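Catechol 1,2-dioxygenase (Burkholderia ambifaria, PDB 5VXT) probably catalyses the intradiol cleavage of catechol with dioxygen to cis,cis-muconate, using a bound iron(III) ion. Local coordinates at residues A163-E168 with V243-H248; T153-D158 with N301-P306; P147-G152 with Y295-F300. One frame throughout, in Å; residues are numbered along the deposited sequence. Where two conformers were deposited one is given.

Interaction 1. Residues A163-E168 with V243-H248; sequences AGALVE and VTSDGH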
ATOM      1  N   ALA B 163     -21.463 -35.325  -9.996  1.00 43.04           N
ATOM      2  CA  ALA B 163     -22.460 -34.730 -10.867  1.00 51.76           C
ATOM      3  C   ALA B 163     -22.728 -33.288 -10.453  1.00 43.64           C
ATOM      4  O   ALA B 163     -22.738 -32.958  -9.265  1.00 43.22           O
ATOM      5  CB  ALA B 163     -23.752 -35.546 -10.829  1.00 45.97           C
ATOM      6  N   GLY B 164     -22.926 -32.425 -11.444  1.00 43.80           N
ATOM      7  CA  GLY B 164     -23.323 -31.064 -11.163  1.00 45.11           C
ATOM      8  C   GLY B 164     -22.252 -30.198 -10.552  1.00 44.45           C
ATOM      9  O   GLY B 164     -22.573 -29.174  -9.942  1.00 42.85           O
ATOM     10  N   ALA B 165     -20.985 -30.584 -10.678  1.00 40.68           N
ATOM     11  CA  ALA B 165     -19.891 -29.714 -10.259  1.00 43.82           C
ATOM     12  C   ALA B 165     -19.673 -28.624 -11.297  1.00 38.85           C
ATOM     13  O   ALA B 165     -19.815 -28.852 -12.502  1.00 39.88           O
ATOM     14  CB  ALA B 165     -18.602 -30.513 -10.062  1.00 41.35           C
ATOM     15  N   LEU B 166     -19.346 -27.430 -10.828  1.00 38.01           N
ATOM     16  CA  LEU B 166     -19.088 -26.297 -11.704  1.00 39.64           C
ATOM     17  C   LEU B 166     -17.581 -26.142 -11.872  1.00 38.76           C
ATOM     18  O   LEU B 166     -16.868 -25.828 -10.910  1.00 35.26           O
ATOM     19  CB  LEU B 166     -19.708 -25.020 -11.142  1.00 39.86           C
ATOM     20  CG  LEU B 166     -19.548 -23.792 -12.036  1.00 37.83           C
ATOM     21  CD1 LEU B 166     -20.344 -23.998 -13.317  1.00 43.40           C
ATOM     22  CD2 LEU B 166     -20.008 -22.548 -11.302  1.00 37.82           C
ATOM     23  N   VAL B 167     -17.098 -26.356 -13.088  1.00 37.48           N
ATOM     24  CA  VAL B 167     -15.695 -26.142 -13.423  1.00 35.35           C
ATOM     25  C   VAL B 167     -15.590 -24.819 -14.162  1.00 35.33           C
ATOM     26  O   VAL B 167     -16.169 -24.654 -15.241  1.00 40.06           O
ATOM     27  CB  VAL B 167     -15.133 -27.294 -14.273  1.00 40.40           C
ATOM     28  CG1 VAL B 167     -13.645 -27.064 -14.551  1.00 34.55           C
ATOM     29  CG2 VAL B 167     -15.361 -28.629 -13.586  1.00 38.43           C
ATOM     30  N   GLU B 168     -14.860 -23.866 -13.582  1.00 34.27           N
ATOM     31  CA  GLU B 168     -14.571 -22.611 -14.250  1.00 34.17           C
ATOM     32  C   GLU B 168     -13.114 -22.588 -14.682  1.00 40.21           C
ATOM     33  O   GLU B 168     -12.244 -23.156 -14.016  1.00 32.94           O
ATOM     34  CB  GLU B 168     -14.851 -21.416 -13.335  1.00 37.55           C
ATOM     35  CG  GLU B 168     -16.281 -21.366 -12.875  1.00 40.77           C
ATOM     36  CD  GLU B 168     -16.525 -20.223 -11.943  1.00 37.65           C
ATOM     37  OE1 GLU B 168     -16.631 -19.082 -12.435  1.00 42.46           O
ATOM     38  OE2 GLU B 168     -16.600 -20.470 -10.724  1.00 37.32           O
ATOM     39  N   VAL B 243     -13.156 -25.270  -9.026  1.00 31.53           N
ATOM     40  CA  VAL B 243     -14.145 -26.356  -9.060  1.00 32.56           C
ATOM     41  C   VAL B 243     -15.032 -26.253  -7.828  1.00 34.88           C
ATOM     42  O   VAL B 243     -14.546 -26.341  -6.693  1.00 34.85           O
ATOM     43  CB  VAL B 243     -13.504 -27.749  -9.142  1.00 32.53           C
ATOM     44  CG1 VAL B 243     -14.594 -28.815  -9.321  1.00 33.75           C
ATOM     45  CG2 VAL B 243     -12.537 -27.823 -10.316  1.00 32.21           C
ATOM     46  N   THR B 244     -16.333 -26.092  -8.051  1.00 35.37           N
ATOM     47  CA  THR B 244     -17.296 -25.890  -6.979  1.00 37.68           C
ATOM     48  C   THR B 244     -18.392 -26.936  -7.076  1.00 35.99           C
ATOM     49  O   THR B 244     -18.871 -27.231  -8.174  1.00 37.66           O
ATOM     50  CB  THR B 244     -17.912 -24.499  -7.062  1.00 37.29           C
ATOM     51  OG1 THR B 244     -16.866 -23.527  -7.086  1.00 39.77           O
ATOM     52  CG2 THR B 244     -18.831 -24.236  -5.869  1.00 41.22           C
ATOM     53  N   SER B 245     -18.789 -27.490  -5.929  1.00 42.12           N
ATOM     54  CA  SER B 245     -19.852 -28.489  -5.868  1.00 43.51           C
ATOM     55  C   SER B 245     -20.233 -28.729  -4.415  1.00 43.14           C
ATOM     56  O   SER B 245     -19.361 -28.761  -3.542  1.00 40.95           O
ATOM     57  CB  SER B 245     -19.416 -29.814  -6.507  1.00 53.71           C
ATOM     58  OG  SER B 245     -18.403 -30.425  -5.730  1.00 59.17           O
ATOM     59  N   ASP B 246     -21.527 -28.911  -4.160  1.00 44.95           N
ATOM     60  CA  ASP B 246     -21.984 -29.176  -2.802  0.56 46.27           C
ATOM     61  C   ASP B 246     -21.360 -30.466  -2.286  1.00 40.15           C
ATOM     62  O   ASP B 246     -21.113 -31.403  -3.045  1.00 44.65           O
ATOM     63  CB  ASP B 246     -23.507 -29.287  -2.762  0.56 50.69           C
ATOM     64  CG  ASP B 246     -24.186 -28.313  -3.699  0.56 52.41           C
ATOM     65  OD1 ASP B 246     -23.895 -27.100  -3.621  0.56 51.76           O
ATOM     66  OD2 ASP B 246     -25.007 -28.768  -4.523  0.56 55.35           O
ATOM     67  N   GLY B 247     -21.122 -30.516  -0.981  1.00 50.81           N
ATOM     68  CA  GLY B 247     -20.491 -31.672  -0.393  1.00 50.32           C
ATOM     69  C   GLY B 247     -18.988 -31.726  -0.546  1.00 40.16           C
ATOM     70  O   GLY B 247     -18.364 -32.635   0.013  1.00 46.40           O
ATOM     71  N   HIS B 248     -18.386 -30.788  -1.287  1.00 37.28           N
ATOM     72  CA  HIS B 248     -16.940 -30.709  -1.445  1.00 35.86           C
ATOM     73  C   HIS B 248     -16.457 -29.292  -1.171  1.00 34.87           C
ATOM     74  O   HIS B 248     -17.200 -28.317  -1.314  1.00 35.15           O
ATOM     75  CB  HIS B 248     -16.487 -31.122  -2.850  1.00 35.52           C
ATOM     76  CG  HIS B 248     -17.019 -32.450  -3.278  1.00 36.58           C
ATOM     77  ND1 HIS B 248     -18.188 -32.587  -3.996  1.00 42.23           N
ATOM     78  CD2 HIS B 248     -16.552 -33.703  -3.072  1.00 38.29           C
ATOM     79  CE1 HIS B 248     -18.416 -33.870  -4.219  1.00 44.88           C
ATOM     80  NE2 HIS B 248     -17.439 -34.569  -3.666  1.00 37.99           N
TER
HETATM   81  O   HOH W   1     -23.110 -29.059  -6.860  1.00 36.46           O
HETATM   82  O   HOH W   2     -16.334 -23.217  -9.756  1.00 26.62           O
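Val243 sits across from Val167 as an antiparallel non-hydrogen-bonded pair, with Val243 CG1 4.3 Å from Val167 CG2. Turned opposite its own backbone N (chi1 -174°), the same CG1 methyl also lies 4.4 Å from Ala165 CB. Val154 of the facing sheet, and Leu304 just past the end of one of its strands, cover this apolar side. Thr244 forms the hydrogen-bonded pair with Leu166. Its carbonyl O receives Leu166 N at 2.7 Å, almost straight (169° at the hydrogen), and its N gives a bond of 2.9 Å to Leu166 O. On the other face of the sheet a water accepts from Thr244 OG1 and donates to both Leu166 O and Glu168 OE2; the second carboxylate oxygen of Glu168 is hydrogen-bonded to Tyr124. Ser245 then turns its CB onto Ala165, 3.7 Å from Ala165 CB, while its hydroxyl reaches forward along its own segment, into the turn: Ser245 OG and His248 ND1 share a hydrogen bond of 2.8 Å. Beyond it, Asp246 N is joined to Gly164 O through a second water. Gly247 occupies the positive-phi corner of a type II turn, which His248 N closes on Ser245 O. Strand pairing thus ends in a hydrated junction: direct amide bonds serve the Leu166-Thr244 pair, and water continues the link between the diverging backbones, while Ser245 OG and His248 ND1 satisfy one another, whichever donates.

Interaction 2. Residues T153-D158 with N301-P306; sequences TVTGLD and NFVLTP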
ATOM      1  N   THR B 153     -12.310 -35.662 -15.799  1.00 37.58           N
ATOM      2  CA  THR B 153     -13.425 -35.954 -14.919  1.00 38.01           C
ATOM      3  C   THR B 153     -13.203 -35.314 -13.560  1.00 42.06           C
ATOM      4  O   THR B 153     -12.067 -35.178 -13.087  1.00 37.58           O
ATOM      5  CB  THR B 153     -13.615 -37.455 -14.726  1.00 48.02           C
ATOM      6  OG1 THR B 153     -12.520 -37.965 -13.955  1.00 53.39           O
ATOM      7  CG2 THR B 153     -13.661 -38.162 -16.066  1.00 43.74           C
ATOM      8  N   VAL B 154     -14.311 -34.915 -12.952  1.00 39.41           N
ATOM      9  CA  VAL B 154     -14.355 -34.458 -11.573  1.00 39.17           C
ATOM     10  C   VAL B 154     -14.782 -35.641 -10.719  1.00 39.05           C
ATOM     11  O   VAL B 154     -15.889 -36.169 -10.884  1.00 38.41           O
ATOM     12  CB  VAL B 154     -15.327 -33.282 -11.407  1.00 36.71           C
ATOM     13  CG1 VAL B 154     -15.443 -32.883  -9.930  1.00 36.18           C
ATOM     14  CG2 VAL B 154     -14.892 -32.122 -12.284  1.00 36.18           C
ATOM     15  N   THR B 155     -13.899 -36.072  -9.830  1.00 36.55           N
ATOM     16  CA  THR B 155     -14.198 -37.146  -8.900  1.00 37.15           C
ATOM     17  C   THR B 155     -13.976 -36.674  -7.470  1.00 42.12           C
ATOM     18  O   THR B 155     -13.287 -35.681  -7.221  1.00 39.98           O
ATOM     19  CB  THR B 155     -13.325 -38.377  -9.155  1.00 57.46           C
ATOM     20  OG1 THR B 155     -13.408 -39.246  -8.024  1.00 67.05           O
ATOM     21  CG2 THR B 155     -11.888 -37.973  -9.326  1.00 36.17           C
ATOM     22  N   GLY B 156     -14.570 -37.410  -6.529  1.00 41.71           N
ATOM     23  CA  GLY B 156     -14.226 -37.274  -5.132  1.00 41.29           C
ATOM     24  C   GLY B 156     -13.033 -38.138  -4.777  1.00 44.22           C
ATOM     25  O   GLY B 156     -12.439 -38.811  -5.620  1.00 37.92           O
ATOM     26  N   LEU B 157     -12.688 -38.125  -3.488  1.00 36.30           N
ATOM     27  CA  LEU B 157     -11.558 -38.923  -3.023  1.00 41.67           C
ATOM     28  C   LEU B 157     -11.773 -40.421  -3.217  1.00 46.44           C
ATOM     29  O   LEU B 157     -10.797 -41.179  -3.232  1.00 47.77           O
ATOM     30  CB  LEU B 157     -11.281 -38.628  -1.552  1.00 45.56           C
ATOM     31  CG  LEU B 157     -10.584 -37.303  -1.230  1.00 41.90           C
ATOM     32  CD1 LEU B 157     -10.510 -37.119   0.262  1.00 42.62           C
ATOM     33  CD2 LEU B 157      -9.187 -37.258  -1.838  1.00 33.82           C
ATOM     34  N   ASP B 158     -13.018 -40.866  -3.360  1.00 44.03           N
ATOM     35  CA  ASP B 158     -13.322 -42.278  -3.523  1.00 49.00           C
ATOM     36  C   ASP B 158     -13.339 -42.721  -4.982  1.00 52.21           C
ATOM     37  O   ASP B 158     -13.701 -43.865  -5.259  1.00 51.36           O
ATOM     38  CB  ASP B 158     -14.665 -42.605  -2.867  1.00 49.60           C
ATOM     39  CG  ASP B 158     -15.826 -41.831  -3.477  1.00 51.73           C
ATOM     40  OD1 ASP B 158     -15.609 -41.032  -4.415  1.00 49.25           O
ATOM     41  OD2 ASP B 158     -16.969 -42.021  -3.011  1.00 56.67           O
ATOM     42  N   ASN B 301      -7.727 -34.505 -14.615  1.00 34.02           N
ATOM     43  CA  ASN B 301      -8.839 -34.802 -13.731  1.00 34.24           C
ATOM     44  C   ASN B 301      -8.714 -33.973 -12.464  1.00 33.24           C
ATOM     45  O   ASN B 301      -7.612 -33.613 -12.042  1.00 36.39           O
ATOM     46  CB  ASN B 301      -8.867 -36.283 -13.386  1.00 34.87           C
ATOM     47  CG  ASN B 301      -9.007 -37.148 -14.618  1.00 35.96           C
ATOM     48  OD1 ASN B 301      -9.757 -36.816 -15.540  1.00 36.59           O
ATOM     49  ND2 ASN B 301      -8.270 -38.250 -14.654  1.00 37.58           N
ATOM     50  N   PHE B 302      -9.858 -33.662 -11.865  1.00 36.82           N
ATOM     51  CA  PHE B 302      -9.898 -32.942 -10.600  1.00 36.38           C
ATOM     52  C   PHE B 302     -10.387 -33.900  -9.529  1.00 38.98           C
ATOM     53  O   PHE B 302     -11.495 -34.438  -9.637  1.00 41.36           O
ATOM     54  CB  PHE B 302     -10.805 -31.715 -10.685  1.00 36.24           C
ATOM     55  CG  PHE B 302     -10.380 -30.711 -11.713  1.00 32.39           C
ATOM     56  CD1 PHE B 302      -9.401 -29.771 -11.425  1.00 31.39           C
ATOM     57  CD2 PHE B 302     -10.980 -30.678 -12.959  1.00 33.22           C
ATOM     58  CE1 PHE B 302      -9.024 -28.834 -12.368  1.00 39.28           C
ATOM     59  CE2 PHE B 302     -10.602 -29.748 -13.901  1.00 35.99           C
ATOM     60  CZ  PHE B 302      -9.630 -28.823 -13.607  1.00 36.78           C
ATOM     61  N   VAL B 303      -9.559 -34.138  -8.518  1.00 32.55           N
ATOM     62  CA  VAL B 303      -9.938 -34.950  -7.368  1.00 41.32           C
ATOM     63  C   VAL B 303     -10.204 -33.989  -6.219  1.00 32.46           C
ATOM     64  O   VAL B 303      -9.289 -33.306  -5.749  1.00 31.74           O
ATOM     65  CB  VAL B 303      -8.861 -35.977  -6.996  1.00 37.64           C
ATOM     66  CG1 VAL B 303      -9.278 -36.743  -5.754  1.00 33.46           C
ATOM     67  CG2 VAL B 303      -8.618 -36.953  -8.154  1.00 37.90           C
ATOM     68  N   LEU B 304     -11.455 -33.933  -5.775  1.00 33.13           N
ATOM     69  CA  LEU B 304     -11.913 -32.983  -4.773  1.00 36.06           C
ATOM     70  C   LEU B 304     -11.828 -33.591  -3.375  1.00 39.46           C
ATOM     71  O   LEU B 304     -11.784 -34.812  -3.206  1.00 36.40           O
ATOM     72  CB  LEU B 304     -13.361 -32.574  -5.065  1.00 34.31           C
ATOM     73  CG  LEU B 304     -13.759 -32.150  -6.480  1.00 33.90           C
ATOM     74  CD1 LEU B 304     -15.185 -31.624  -6.467  1.00 34.76           C
ATOM     75  CD2 LEU B 304     -12.812 -31.084  -7.029  1.00 36.26           C
ATOM     76  N   THR B 305     -11.839 -32.721  -2.363  1.00 35.05           N
ATOM     77  CA  THR B 305     -11.930 -33.143  -0.973  1.00 33.16           C
ATOM     78  C   THR B 305     -13.313 -32.829  -0.406  1.00 42.05           C
ATOM     79  O   THR B 305     -13.998 -31.917  -0.879  1.00 34.03           O
ATOM     80  CB  THR B 305     -10.850 -32.477  -0.110  1.00 32.27           C
ATOM     81  OG1 THR B 305     -10.920 -31.055  -0.263  1.00 33.77           O
ATOM     82  CG2 THR B 305      -9.475 -32.966  -0.534  1.00 47.65           C
ATOM     83  N   PRO B 306     -13.761 -33.570   0.606  1.00 37.17           N
ATOM     84  CA  PRO B 306     -15.117 -33.367   1.123  1.00 43.14           C
ATOM     85  C   PRO B 306     -15.191 -32.266   2.169  1.00 35.80           C
ATOM     86  O   PRO B 306     -14.230 -31.972   2.883  1.00 35.23           O
ATOM     87  CB  PRO B 306     -15.435 -34.725   1.759  1.00 41.07           C
ATOM     88  CG  PRO B 306     -14.114 -35.162   2.286  1.00 41.54           C
ATOM     89  CD  PRO B 306     -13.086 -34.685   1.296  1.00 37.41           C
TER
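Val154 and Leu304 make the dense side of this parallel pairing: Val154 CG1 lies 3.7 Å from Leu304 CD1, the two side chains slanting across each other. The Leu304 branch is directed back over the strand because its CG stands opposite the carbonyl carbon (chi1 -48°). The other Val154 methyl, CG2, approaches the Phe302 ring obliquely, 4.2 Å from CD2. Val167 and Val243 of the facing sheet pack on this same layer, the Phe302 ring meets Phe241 and Phe300 edge-to-face, and Val154, Phe302 and Leu304 are all buried. The iron(III) ion lies about 14 Å from the nearest atom of the Phe302 side chain. Between the layers of side chains, Phe302 N bonds Thr153 O, Thr155 N bonds Phe302 O and Leu304 N bonds Thr155 O, the staggered sequence expected of parallel strands.

The opposite face, with Thr155 and Val303, is partly open to solvent, although these two still touch: Thr155 CG2 and Val303 CG2 lie side by side, 3.6 Å apart. The Thr155 hydroxyl donates to Gly156 O at 2.6 Å, on a lone pair of that carbonyl, with Lys160 O as a second acceptor sharing the same proton. At the upstream end Asn301 OD1 accepts Thr153 N at 2.8 Å, the donor tilted 26° out of the amide plane; the Thr153 hydroxyl adds only a weak bond to OD1. Downstream, exposed Leu157 reaches over the departing backbone, its CG 3.4 Å from Leu304 O and its CD1 3.7 Å from Pro306 CD, crossing the proline at about a right angle.

One hydrophobic and one partly solvent-exposed face are what each sheet of a two-sheet sandwich presents, its apolar face turned to the partner sheet, as in the beta-sandwich core of intradiol dioxygenases.

Interaction 3. Residues P147-G152 with Y295-F300; sequences PLVIHG and YQDIEF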
ATOM      1  N   PRO B 147      -5.289 -24.550 -31.514  1.00 46.76           N
ATOM      2  CA  PRO B 147      -6.406 -25.043 -30.696  1.00 44.93           C
ATOM      3  C   PRO B 147      -5.936 -26.007 -29.616  1.00 43.56           C
ATOM      4  O   PRO B 147      -5.017 -26.804 -29.821  1.00 44.06           O
ATOM      5  CB  PRO B 147      -7.314 -25.740 -31.716  1.00 46.69           C
ATOM      6  CG  PRO B 147      -6.385 -26.149 -32.818  1.00 54.88           C
ATOM      7  CD  PRO B 147      -5.321 -25.083 -32.889  1.00 47.54           C
ATOM      8  N   LEU B 148      -6.597 -25.933 -28.460  1.00 42.36           N
ATOM      9  CA  LEU B 148      -6.268 -26.743 -27.295  1.00 41.06           C
ATOM     10  C   LEU B 148      -7.549 -27.308 -26.699  1.00 49.16           C
ATOM     11  O   LEU B 148      -8.502 -26.558 -26.455  1.00 42.32           O
ATOM     12  CB  LEU B 148      -5.522 -25.910 -26.237  1.00 39.49           C
ATOM     13  CG  LEU B 148      -5.287 -26.571 -24.878  1.00 38.12           C
ATOM     14  CD1 LEU B 148      -4.214 -27.635 -24.953  1.00 38.17           C
ATOM     15  CD2 LEU B 148      -4.921 -25.519 -23.841  1.00 36.85           C
ATOM     16  N   VAL B 149      -7.574 -28.619 -26.459  1.00 45.43           N
ATOM     17  CA  VAL B 149      -8.701 -29.272 -25.792  1.00 40.99           C
ATOM     18  C   VAL B 149      -8.250 -29.720 -24.408  1.00 44.96           C
ATOM     19  O   VAL B 149      -7.274 -30.469 -24.275  1.00 48.42           O
ATOM     20  CB  VAL B 149      -9.239 -30.463 -26.599  1.00 42.42           C
ATOM     21  CG1 VAL B 149     -10.259 -31.211 -25.768  1.00 48.63           C
ATOM     22  CG2 VAL B 149      -9.862 -29.978 -27.882  1.00 43.99           C
ATOM     23  N   ILE B 150      -8.954 -29.253 -23.376  1.00 38.73           N
ATOM     24  CA  ILE B 150      -8.734 -29.683 -22.002  1.00 37.54           C
ATOM     25  C   ILE B 150      -9.951 -30.478 -21.566  1.00 40.94           C
ATOM     26  O   ILE B 150     -11.084 -29.993 -21.671  1.00 38.56           O
ATOM     27  CB  ILE B 150      -8.507 -28.491 -21.057  1.00 38.51           C
ATOM     28  CG1 ILE B 150      -7.465 -27.536 -21.638  1.00 36.07           C
ATOM     29  CG2 ILE B 150      -8.089 -28.995 -19.688  1.00 38.17           C
ATOM     30  CD1 ILE B 150      -7.350 -26.228 -20.855  1.00 35.05           C
ATOM     31  N   HIS B 151      -9.725 -31.699 -21.087  1.00 38.15           N
ATOM     32  CA  HIS B 151     -10.834 -32.573 -20.740  1.00 45.56           C
ATOM     33  C   HIS B 151     -10.439 -33.445 -19.562  1.00 37.82           C
ATOM     34  O   HIS B 151      -9.267 -33.778 -19.380  1.00 41.85           O
ATOM     35  CB  HIS B 151     -11.243 -33.458 -21.924  1.00 40.10           C
ATOM     36  CG  HIS B 151     -10.162 -34.385 -22.382  1.00 44.64           C
ATOM     37  ND1 HIS B 151     -10.110 -35.714 -22.014  1.00 46.79           N
ATOM     38  CD2 HIS B 151      -9.089 -34.177 -23.181  1.00 42.69           C
ATOM     39  CE1 HIS B 151      -9.054 -36.282 -22.567  1.00 48.80           C
ATOM     40  NE2 HIS B 151      -8.419 -35.371 -23.284  1.00 40.68           N
ATOM     41  N   GLY B 152     -11.435 -33.829 -18.781  1.00 40.25           N
ATOM     42  CA  GLY B 152     -11.205 -34.797 -17.735  1.00 40.69           C
ATOM     43  C   GLY B 152     -12.473 -35.050 -16.964  1.00 43.79           C
ATOM     44  O   GLY B 152     -13.569 -34.699 -17.404  1.00 38.86           O
ATOM     45  N   TYR B 295      -4.475 -30.608 -33.251  1.00 48.96           N
ATOM     46  CA  TYR B 295      -4.689 -29.843 -32.031  1.00 47.15           C
ATOM     47  C   TYR B 295      -3.975 -30.514 -30.872  1.00 45.67           C
ATOM     48  O   TYR B 295      -3.661 -31.706 -30.910  1.00 51.11           O
ATOM     49  CB  TYR B 295      -6.178 -29.675 -31.706  1.00 49.71           C
ATOM     50  CG  TYR B 295      -6.901 -30.947 -31.319  1.00 49.38           C
ATOM     51  CD1 TYR B 295      -7.056 -31.309 -29.984  1.00 49.67           C
ATOM     52  CD2 TYR B 295      -7.453 -31.776 -32.292  1.00 48.87           C
ATOM     53  CE1 TYR B 295      -7.727 -32.469 -29.630  1.00 53.94           C
ATOM     54  CE2 TYR B 295      -8.125 -32.933 -31.950  1.00 54.93           C
ATOM     55  CZ  TYR B 295      -8.261 -33.280 -30.623  1.00 51.86           C
ATOM     56  OH  TYR B 295      -8.935 -34.436 -30.296  1.00 49.41           O
ATOM     57  N   GLN B 296      -3.718 -29.722 -29.835  1.00 44.10           N
ATOM     58  CA  GLN B 296      -3.092 -30.210 -28.617  1.00 44.57           C
ATOM     59  C   GLN B 296      -4.166 -30.539 -27.590  1.00 46.71           C
ATOM     60  O   GLN B 296      -5.192 -29.859 -27.506  1.00 44.17           O
ATOM     61  CB  GLN B 296      -2.101 -29.182 -28.062  1.00 44.17           C
ATOM     62  CG  GLN B 296      -0.793 -29.181 -28.842  1.00 45.59           C
ATOM     63  CD  GLN B 296       0.120 -28.029 -28.492  1.00 48.40           C
ATOM     64  OE1 GLN B 296      -0.250 -26.862 -28.623  1.00 54.96           O
ATOM     65  NE2 GLN B 296       1.331 -28.350 -28.053  1.00 45.73           N
ATOM     66  N   ASP B 297      -3.919 -31.588 -26.815  1.00 41.23           N
ATOM     67  CA  ASP B 297      -4.922 -32.187 -25.948  1.00 44.15           C
ATOM     68  C   ASP B 297      -4.312 -32.409 -24.574  1.00 39.31           C
ATOM     69  O   ASP B 297      -3.206 -32.945 -24.465  1.00 41.23           O
ATOM     70  CB  ASP B 297      -5.416 -33.506 -26.557  1.00 42.02           C
ATOM     71  CG  ASP B 297      -6.530 -34.139 -25.765  1.00 47.15           C
ATOM     72  OD1 ASP B 297      -6.259 -35.081 -24.989  1.00 47.71           O
ATOM     73  OD2 ASP B 297      -7.684 -33.690 -25.921  1.00 48.79           O
ATOM     74  N   ILE B 298      -5.005 -31.966 -23.529  1.00 38.33           N
ATOM     75  CA  ILE B 298      -4.550 -32.184 -22.163  1.00 37.07           C
ATOM     76  C   ILE B 298      -5.647 -32.891 -21.394  1.00 39.00           C
ATOM     77  O   ILE B 298      -6.746 -32.345 -21.234  1.00 37.02           O
ATOM     78  CB  ILE B 298      -4.169 -30.874 -21.456  1.00 35.89           C
ATOM     79  CG1 ILE B 298      -3.069 -30.144 -22.220  1.00 39.50           C
ATOM     80  CG2 ILE B 298      -3.729 -31.180 -20.043  1.00 34.77           C
ATOM     81  CD1 ILE B 298      -2.550 -28.918 -21.504  1.00 42.56           C
ATOM     82  N   GLU B 299      -5.345 -34.085 -20.892  1.00 37.02           N
ATOM     83  CA  GLU B 299      -6.251 -34.784 -19.989  1.00 40.53           C
ATOM     84  C   GLU B 299      -5.884 -34.408 -18.560  1.00 39.46           C
ATOM     85  O   GLU B 299      -4.737 -34.583 -18.134  1.00 37.50           O
ATOM     86  CB  GLU B 299      -6.201 -36.302 -20.192  1.00 37.79           C
ATOM     87  CG  GLU B 299      -7.047 -37.060 -19.171  1.00 42.13           C
ATOM     88  CD  GLU B 299      -7.242 -38.530 -19.505  1.00 51.52           C
ATOM     89  OE1 GLU B 299      -7.025 -38.918 -20.673  1.00 49.43           O
ATOM     90  OE2 GLU B 299      -7.618 -39.296 -18.592  1.00 53.57           O
ATOM     91  N   PHE B 300      -6.843 -33.861 -17.827  1.00 35.20           N
ATOM     92  CA  PHE B 300      -6.581 -33.458 -16.454  1.00 34.08           C
ATOM     93  C   PHE B 300      -7.836 -33.667 -15.632  1.00 40.18           C
ATOM     94  O   PHE B 300      -8.879 -33.071 -15.918  1.00 41.16           O
ATOM     95  CB  PHE B 300      -6.128 -32.005 -16.382  1.00 41.91           C
ATOM     96  CG  PHE B 300      -5.538 -31.637 -15.063  1.00 36.13           C
ATOM     97  CD1 PHE B 300      -4.231 -31.975 -14.754  1.00 32.65           C
ATOM     98  CD2 PHE B 300      -6.295 -30.971 -14.119  1.00 36.43           C
ATOM     99  CE1 PHE B 300      -3.681 -31.631 -13.535  1.00 36.67           C
ATOM    100  CE2 PHE B 300      -5.750 -30.636 -12.899  1.00 30.77           C
ATOM    101  CZ  PHE B 300      -4.445 -30.971 -12.608  1.00 31.67           C
TER
HETATM  102  O   HOH W   3      -2.568 -26.203 -30.775  1.00 46.96           O
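His151 and Asp297 form a His-carboxylate hydrogen bond: His151 NE2 donates to Asp297 OD1 at 2.8 Å, on the syn side of the carboxylate and within 2° of the imidazole plane. Glu299 supports the ring from a different direction, its CA lying over one face as a CH-pi contact, 4.1 Å from the His151 ring centroid. The torsion of His151, which places CG between its backbone N and carbonyl carbon (chi1 62°), swings the ring across to the neighbouring strand. Next to this pair, Val149 CG1 touches Asp297 OD2 at 3.6 Å, and Val149 CG2 meets Tyr295 CE1 at 3.7 Å, coming obliquely at the phenol ring. On the other face Leu148 CD1 packs against Ile298 CG1 at 3.9 Å, and Phe255 of strand 251-256, in the facing sheet, touches Ile298 and Ile150.

Behind these side chains stands a continuous parallel pairing, in which Val149 and His151 each offer both N and O to the neighbouring strand; Ile298 N to Val149 O, at 2.8 Å, is the shortest of its bonds. Further out, strand 203-209 continues the sheet beside 147-152, strand 280-282 flanks 295-300, and Lys282 makes a long, weak ion pair with Asp297. With the ring gripped at its edge and covered on one face, imidazole rotation is probably restricted, and the nearby carboxylates may raise the proton affinity of His151.

Overall arrangement
From the N terminus, strand 147-155 supplies first 147-152 and then 153-158, and the chain continues into 163-168. The first loop to close is that of interaction 1, when 243-248 returns to 163-168. Strand 295-303 then closes interaction 3 through 295-300 and, immediately afterwards, interaction 2 through 301-306. Because this last strand runs parallel to 147-155, interactions 2 and 3 cross along the chain, and the loop of interaction 1 falls within both. Interactions 2 and 3 bind two adjacent inner strands of one sheet; interaction 1 belongs to the other. Interactions 1 and 2 also join beyond the strand ends, where Ser245 OG packs against Leu304 CD1 and His248 CB against Thr305 O.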